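Local coordinates for putative phosphatase/phosphodiesterase MPN_349 (PDB 1T71), which probably acts as an iron-dependent phosphatase or phosphodiesterase, perhaps hydrolysing 2',3'-cyclic nucleotides, at residues V82-K87 and H102-G107; E164-C169 and S198-D203; A189-T194 and T260-I265. All coordinates share one frame; numbering follows the deposited sequence.

Interaction 1. Residues V82-K87 and H102-G107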
# COMPACT_ATOMS: atom_id res chain seq x y z
N VAL A 82 -3.09 -7.19 -18.93
CA VAL A 82 -4.26 -6.33 -18.86
C VAL A 82 -4.39 -5.54 -17.55
O VAL A 82 -4.73 -4.36 -17.58
CB VAL A 82 -5.55 -7.16 -19.08
CG1 VAL A 82 -6.78 -6.31 -18.81
CG2 VAL A 82 -5.58 -7.68 -20.52
N VAL A 83 -4.13 -6.18 -16.42
CA VAL A 83 -4.26 -5.48 -15.14
C VAL A 83 -3.26 -4.36 -14.89
O VAL A 83 -3.64 -3.20 -14.69
CB VAL A 83 -4.18 -6.48 -13.95
CG1 VAL A 83 -4.23 -5.74 -12.62
CG2 VAL A 83 -5.35 -7.46 -14.03
N ILE A 84 -1.97 -4.68 -14.92
CA ILE A 84 -0.98 -3.65 -14.66
C ILE A 84 -0.89 -2.58 -15.76
O ILE A 84 -0.21 -1.56 -15.59
CB ILE A 84 0.40 -4.31 -14.30
CG1 ILE A 84 1.55 -3.34 -14.52
CG2 ILE A 84 0.57 -5.59 -15.05
CD1 ILE A 84 2.87 -3.88 -14.02
N ASN A 85 -1.61 -2.78 -16.85
CA ASN A 85 -1.65 -1.80 -17.93
C ASN A 85 -2.81 -0.83 -17.67
O ASN A 85 -2.99 0.14 -18.40
CB ASN A 85 -1.83 -2.47 -19.29
CG ASN A 85 -0.56 -2.48 -20.12
OD1 ASN A 85 -0.39 -3.33 -20.99
ND2 ASN A 85 0.33 -1.53 -19.85
N LYS A 86 -3.59 -1.10 -16.62
CA LYS A 86 -4.72 -0.24 -16.29
C LYS A 86 -4.23 1.17 -15.98
O LYS A 86 -3.27 1.36 -15.23
CB LYS A 86 -5.50 -0.80 -15.09
CG LYS A 86 -6.29 -2.07 -15.41
CD LYS A 86 -7.37 -1.85 -16.48
CE LYS A 86 -8.22 -3.10 -16.66
NZ LYS A 86 -9.34 -2.96 -17.63
N LYS A 87 -4.92 2.16 -16.54
CA LYS A 87 -4.57 3.57 -16.39
C LYS A 87 -4.51 4.14 -14.96
O LYS A 87 -3.79 5.09 -14.71
CB LYS A 87 -5.51 4.44 -17.23
CG LYS A 87 -6.44 3.64 -18.15
CD LYS A 87 -7.50 2.86 -17.35
CE LYS A 87 -8.15 1.77 -18.18
NZ LYS A 87 -7.14 0.80 -18.66
N HIS A 102 9.99 -4.48 -16.77
CA HIS A 102 10.59 -3.21 -16.37
C HIS A 102 9.86 -2.07 -17.07
O HIS A 102 9.95 -0.91 -16.64
CB HIS A 102 12.07 -3.19 -16.74
CG HIS A 102 12.32 -3.17 -18.22
ND1 HIS A 102 12.31 -2.00 -18.96
CD2 HIS A 102 12.53 -4.17 -19.10
CE1 HIS A 102 12.50 -2.29 -20.24
NE2 HIS A 102 12.63 -3.60 -20.35
N ASN A 103 9.15 -2.40 -18.14
CA ASN A 103 8.39 -1.41 -18.91
C ASN A 103 6.92 -1.79 -19.09
O ASN A 103 6.25 -1.29 -19.98
CB ASN A 103 9.03 -1.19 -20.29
CG ASN A 103 9.04 -2.46 -21.14
OD1 ASN A 103 9.32 -2.40 -22.34
ND2 ASN A 103 8.73 -3.59 -20.53
N LEU A 104 6.43 -2.67 -18.22
CA LEU A 104 5.03 -3.09 -18.28
C LEU A 104 4.19 -2.19 -17.37
O LEU A 104 4.11 -2.43 -16.16
CB LEU A 104 4.91 -4.55 -17.82
CG LEU A 104 3.62 -5.35 -17.99
CD1 LEU A 104 3.38 -6.13 -16.71
CD2 LEU A 104 2.43 -4.44 -18.29
N GLY A 105 3.58 -1.16 -17.94
CA GLY A 105 2.76 -0.26 -17.14
C GLY A 105 3.46 1.00 -16.65
O GLY A 105 4.52 1.36 -17.16
N GLN A 106 2.86 1.65 -15.66
CA GLN A 106 3.38 2.91 -15.09
C GLN A 106 4.03 2.77 -13.71
O GLN A 106 3.54 2.04 -12.86
CB GLN A 106 2.25 3.92 -14.87
CG GLN A 106 1.21 4.06 -15.93
CD GLN A 106 0.08 4.97 -15.48
OE1 GLN A 106 -0.78 4.58 -14.69
NE2 GLN A 106 0.11 6.21 -15.96
N GLY A 107 5.11 3.52 -13.49
CA GLY A 107 5.77 3.54 -12.20
C GLY A 107 5.35 4.81 -11.48
O GLY A 107 5.61 5.00 -10.28
O HOH W 1 0.86 0.66 -14.39
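Ile84 and Leu104 meet through similar first torsions: CG1 of Ile84 lies opposite the backbone N and beside the carbonyl carbon (chi1 159°), which turns both branches of the isoleucine to Leu104, and CG of Leu104 is placed likewise (chi1 -169°). The apolar contact is made by the CG2 branch: Ile84 CG2 comes to 3.3 Å from Leu104 CD1, tighter than ordinary methyl-methyl contact, while Leu104 CD2 sits further along, 3.9 Å from the same Ile84 CG2. Both leucine methyls thus meet the same isoleucine methyl, CD1 the more closely. Ile84 is buried, and elsewhere its side chain rests on Thr73, Trp74 and Arg91, whereas Leu104 is only partly sheltered.

Next to this apolar pair the backbones come close. At Gly105, which has no side chain, the CA approaches Ile84 O at 3.6 Å in a CA-H...O contact with an angle of 131° at the hydrogen. The same carbonyl oxygen probably accepts from a water 2.7 Å away, and that water in turn accepts from Gln106 N at 2.6 Å, so a single solvent molecule joins the two segments where their own N-H and C=O groups stand too far apart. Arg91 also holds the second segment, with its NH2 bonded to Gly105 O and a backbone link to Gln106.

Within 82-87, Lys86 N bonds to Val83 O at 2.9 Å, closing a type I beta turn from Val83 to Lys86. The turn leads from the helix toward strand 89-90; against it lies the loop entering strand 108-112, a surface junction of turn and loop within the calcineurin-like metallophosphoesterase fold.

Interaction 2. Residues E164-C169 and S198-D203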
# COMPACT_ATOMS: atom_id res chain seq x y z
N GLU A 164 15.56 2.20 6.39
CA GLU A 164 15.48 2.68 5.02
C GLU A 164 14.28 3.61 4.86
O GLU A 164 14.35 4.62 4.17
CB GLU A 164 15.36 1.53 4.01
CG GLU A 164 15.53 2.03 2.57
CD GLU A 164 15.34 0.97 1.49
OE1 GLU A 164 15.70 1.25 0.33
OE2 GLU A 164 14.83 -0.13 1.80
N LYS A 165 13.18 3.26 5.52
CA LYS A 165 11.96 4.06 5.46
C LYS A 165 12.18 5.48 5.98
O LYS A 165 11.82 6.46 5.33
CB LYS A 165 10.85 3.38 6.27
CG LYS A 165 9.58 3.10 5.49
CD LYS A 165 9.64 1.76 4.77
CE LYS A 165 9.34 0.61 5.71
NZ LYS A 165 7.88 0.45 6.00
N ASN A 166 12.78 5.59 7.16
CA ASN A 166 13.02 6.89 7.75
C ASN A 166 14.13 7.67 7.05
O ASN A 166 14.12 8.90 7.05
CB ASN A 166 13.28 6.72 9.25
CG ASN A 166 12.00 6.45 10.02
OD1 ASN A 166 11.27 7.38 10.39
ND2 ASN A 166 11.69 5.17 10.24
N ALA A 167 15.08 6.97 6.45
CA ALA A 167 16.15 7.65 5.73
C ALA A 167 15.49 8.30 4.51
O ALA A 167 15.84 9.41 4.12
CB ALA A 167 17.21 6.66 5.29
N PHE A 168 14.52 7.59 3.94
CA PHE A 168 13.80 8.07 2.76
C PHE A 168 13.00 9.30 3.18
O PHE A 168 12.95 10.29 2.45
CB PHE A 168 12.88 6.96 2.24
CG PHE A 168 12.30 7.21 0.87
CD1 PHE A 168 11.06 7.83 0.72
CD2 PHE A 168 13.00 6.82 -0.26
CE1 PHE A 168 10.51 8.04 -0.55
CE2 PHE A 168 12.46 7.03 -1.54
CZ PHE A 168 11.22 7.64 -1.68
N CYS A 169 12.40 9.24 4.36
CA CYS A 169 11.61 10.34 4.89
C CYS A 169 12.49 11.58 5.06
O CYS A 169 12.11 12.69 4.70
CB CYS A 169 11.02 9.96 6.25
SG CYS A 169 10.16 11.32 7.12
N SER A 198 4.68 17.80 5.07
CA SER A 198 4.28 16.59 4.36
C SER A 198 3.61 15.65 5.34
O SER A 198 3.51 15.93 6.53
CB SER A 198 5.50 15.89 3.76
OG SER A 198 6.13 16.70 2.80
N ALA A 199 3.13 14.52 4.82
CA ALA A 199 2.52 13.51 5.67
C ALA A 199 3.47 12.32 5.61
O ALA A 199 3.98 11.98 4.54
CB ALA A 199 1.15 13.13 5.14
N TYR A 200 3.74 11.71 6.76
CA TYR A 200 4.63 10.55 6.81
C TYR A 200 4.15 9.49 7.79
O TYR A 200 3.50 9.80 8.79
CB TYR A 200 6.04 10.95 7.25
CG TYR A 200 6.95 9.75 7.49
CD1 TYR A 200 7.48 9.03 6.42
CD2 TYR A 200 7.24 9.31 8.78
CE1 TYR A 200 8.26 7.90 6.62
CE2 TYR A 200 8.03 8.17 9.00
CZ TYR A 200 8.54 7.47 7.91
OH TYR A 200 9.30 6.33 8.10
N ILE A 201 4.47 8.23 7.49
CA ILE A 201 4.15 7.10 8.35
C ILE A 201 5.06 5.96 7.90
O ILE A 201 5.16 5.66 6.71
CB ILE A 201 2.64 6.70 8.27
CG1 ILE A 201 2.35 5.66 9.35
CG2 ILE A 201 2.30 6.17 6.90
CD1 ILE A 201 0.88 5.25 9.44
N THR A 202 5.74 5.33 8.86
CA THR A 202 6.65 4.24 8.54
C THR A 202 5.95 3.11 7.80
O THR A 202 6.49 2.56 6.84
CB THR A 202 7.35 3.72 9.81
OG1 THR A 202 8.17 4.77 10.35
CG2 THR A 202 8.25 2.53 9.48
N ASP A 203 4.75 2.75 8.26
CA ASP A 203 3.97 1.71 7.59
C ASP A 203 2.47 1.88 7.82
O ASP A 203 2.00 1.98 8.96
CB ASP A 203 4.41 0.30 8.04
CG ASP A 203 4.07 -0.77 7.01
OD1 ASP A 203 2.87 -0.90 6.65
OD2 ASP A 203 5.00 -1.46 6.54
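Lys165 and Cys169, one helical turn apart, face strand 199-201 with the aromatic ring of Tyr200 between the two backbones. Helix 162-172 is the crossover helix of a beta-alpha-beta unit joining the parallel strands 152-158 and 178-182, and here it runs nearly antiparallel to strand 199-201, the next parallel strand of that sheet.

Lys165 reaches along the strand toward its C-terminal end. Its CB lies 3.8 Å from Tyr200 OH. CG then passes Thr202 O at 3.4 Å, and three successive bends, at chi2, chi3 and chi4, curl the rest of the chain round that oxygen, keeping CE at 3.6 Å from Thr202 O. The ammonium group finishes the curl: NZ donates to Thr202 O at 2.7 Å, with an angle of 146° at the oxygen and the donor tilted out of the carbonyl plane. A long salt bridge of 3.5 Å joins NZ to Asp203 OD2, which also bonds to Thr184 OG1. The buried ammonium group therefore has a carbonyl and a carboxylate as partners, and its charge probably helps to balance that of Asp203, whose side chain is about 5 Å from those of the iron ligands Asp12 and His183.

Asn166 crosses the phenol end of Tyr200 at about a right angle, OD1 lying 3.2 Å from Tyr200 OH, while its ND2 is bonded back to Thr162 O within the helix. Phe168, on another side of the helix, stacks on Phe157. Cys169 takes the ring itself: with SG opposite the backbone N (chi1 174°), the sulfur makes a sulfur-aromatic contact over one face of Tyr200, 3.7 Å from the ring centroid and 17° off its normal.

Interaction 3. Residues A189-T194 and T260-I265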
# COMPACT_ATOMS: atom_id res chain seq x y z
N ALA A 189 2.67 3.63 14.72
CA ALA A 189 1.97 4.72 15.39
C ALA A 189 2.71 6.03 15.09
O ALA A 189 2.66 7.00 15.85
CB ALA A 189 1.92 4.47 16.91
N ASP A 190 3.37 6.01 13.93
CA ASP A 190 4.22 7.05 13.36
C ASP A 190 3.56 8.26 12.67
O ASP A 190 4.19 9.30 12.52
CB ASP A 190 5.11 6.38 12.30
CG ASP A 190 6.56 6.43 12.64
OD1 ASP A 190 6.89 6.38 13.83
OD2 ASP A 190 7.37 6.51 11.70
N LEU A 191 2.33 8.09 12.22
CA LEU A 191 1.60 9.12 11.48
C LEU A 191 1.69 10.55 11.98
O LEU A 191 1.46 10.82 13.16
CB LEU A 191 0.13 8.74 11.36
CG LEU A 191 -0.63 8.94 10.03
CD1 LEU A 191 -2.08 9.30 10.35
CD2 LEU A 191 -0.00 10.01 9.17
N ARG A 192 2.01 11.47 11.07
CA ARG A 192 2.06 12.89 11.41
C ARG A 192 2.29 13.77 10.20
O ARG A 192 2.69 13.29 9.12
CB ARG A 192 3.18 13.18 12.42
CG ARG A 192 4.59 13.13 11.82
CD ARG A 192 5.64 13.68 12.79
NE ARG A 192 5.57 15.13 12.89
CZ ARG A 192 6.33 15.86 13.71
NH1 ARG A 192 7.23 15.28 14.51
NH2 ARG A 192 6.21 17.18 13.72
N ILE A 193 2.03 15.05 10.38
CA ILE A 193 2.28 16.06 9.37
C ILE A 193 3.72 16.38 9.80
O ILE A 193 3.97 16.58 10.98
CB ILE A 193 1.39 17.31 9.57
CG1 ILE A 193 -0.07 16.96 9.30
CG2 ILE A 193 1.87 18.45 8.67
CD1 ILE A 193 -1.03 18.14 9.43
N THR A 194 4.66 16.38 8.86
CA THR A 194 6.06 16.64 9.20
C THR A 194 6.32 18.13 9.42
O THR A 194 5.50 18.97 9.06
CB THR A 194 7.01 16.15 8.09
OG1 THR A 194 6.87 16.98 6.94
CG2 THR A 194 6.69 14.69 7.70
N THR A 260 -4.21 14.88 9.15
CA THR A 260 -3.99 13.45 8.99
C THR A 260 -4.58 12.71 10.18
O THR A 260 -4.60 13.22 11.30
CB THR A 260 -2.49 13.09 8.93
OG1 THR A 260 -1.86 13.46 10.16
CG2 THR A 260 -1.82 13.78 7.77
N GLU A 261 -5.06 11.50 9.92
CA GLU A 261 -5.63 10.66 10.95
C GLU A 261 -5.50 9.20 10.53
O GLU A 261 -5.76 8.86 9.38
CB GLU A 261 -7.11 10.99 11.15
CG GLU A 261 -7.70 10.36 12.40
CD GLU A 261 -9.21 10.40 12.44
OE1 GLU A 261 -9.79 11.48 12.21
OE2 GLU A 261 -9.82 9.34 12.72
N ALA A 262 -5.09 8.35 11.46
CA ALA A 262 -4.94 6.94 11.17
C ALA A 262 -6.32 6.28 11.16
O ALA A 262 -7.16 6.57 12.01
CB ALA A 262 -4.06 6.27 12.23
N ILE A 263 -6.55 5.40 10.19
CA ILE A 263 -7.83 4.69 10.09
C ILE A 263 -7.61 3.23 10.45
O ILE A 263 -6.77 2.56 9.84
CB ILE A 263 -8.39 4.75 8.66
CG1 ILE A 263 -8.57 6.21 8.23
CG2 ILE A 263 -9.70 3.97 8.60
CD1 ILE A 263 -8.94 6.36 6.76
N ARG A 264 -8.36 2.73 11.43
CA ARG A 264 -8.23 1.33 11.83
C ARG A 264 -9.54 0.66 12.25
O ARG A 264 -10.33 1.21 13.01
CB ARG A 264 -7.20 1.16 12.95
CG ARG A 264 -7.44 -0.07 13.82
CD ARG A 264 -6.24 -0.46 14.68
NE ARG A 264 -5.30 -1.21 13.86
CZ ARG A 264 -4.77 -2.38 14.20
NH1 ARG A 264 -5.09 -2.95 15.36
NH2 ARG A 264 -3.95 -2.99 13.37
N ILE A 265 -9.75 -0.54 11.72
CA ILE A 265 -10.93 -1.33 12.02
C ILE A 265 -10.47 -2.77 12.25
O ILE A 265 -9.71 -3.32 11.45
CB ILE A 265 -11.95 -1.29 10.86
CG1 ILE A 265 -12.41 0.15 10.64
CG2 ILE A 265 -13.14 -2.18 11.16
CD1 ILE A 265 -13.35 0.34 9.48
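Leu191, Ile193, Thr260 and Ala262 make up the apolar part of the contact. Leu191 points at the strand and divides its two methyls along it. CD1 presses on the backbone between Glu261 and Ala262, 3.3 Å from Ala262 N and 3.4 Å from Glu261 C, with Ala262 CB further off at 4.1 Å. CD2 turns instead to Thr260, 4.0 Å from its CB. Ile193 adds a flank: its CG1 lies 3.9 Å from Thr260 CG2, the two side chains meeting at a slant. Thr260 meets both, and its chi1 of 62° sets OG1 between the backbone N and the carbonyl carbon while CG2 is directed to the isoleucine. Leu191 also touches Ile201 and Thr260 touches Ala199, both on strand 199-201, while Thr260 reaches Phe248 within its own sheet.

The polar bonds lie within 189-194 or run from 260-265 to the neighbouring strand of its own sheet. Arg192, whose CB points away from strand 259-267, folds back so that NE donates to Ile193 O at 2.9 Å, nearly straight at 169°; the donor stands above the carbonyl plane, 42° out of it. Backbone bonds tie Glu261 and Ile263 to Phe247 and Gly245.

Strand 192-193 borders one mixed sheet and strand 259-267 the other, so this is where edges of the two sheets of the metallophosphoesterase sandwich come together. With apolar branches pressed on backbone and a threonine, the sheets are joined here by close packing and not by directional bonds, and between these two segments there is no hydrogen bond.

Overall arrangement
Interactions 2 and 3 adjoin, their centres 12 Å apart: strands 199-201 and 192-193 are neighbours in one sheet, Tyr200 N lying 3.0 Å from Arg192 O in a probable hydrogen bond. Interaction 2 covers that sheet with a helix, and interaction 3 joins its border to the other sheet. Interaction 1 stands apart, with centres 25 Å from interaction 2 and 30 Å from interaction 3, across the middle of the chain from the latter. Toward the site, the side chain of Asp203 in interaction 2 is about 8 Å from a bound iron, whereas the Ile84 side chain of interaction 1 is about 11 Å from those of Glu43, an iron ligand, and His72, the probable proton donor.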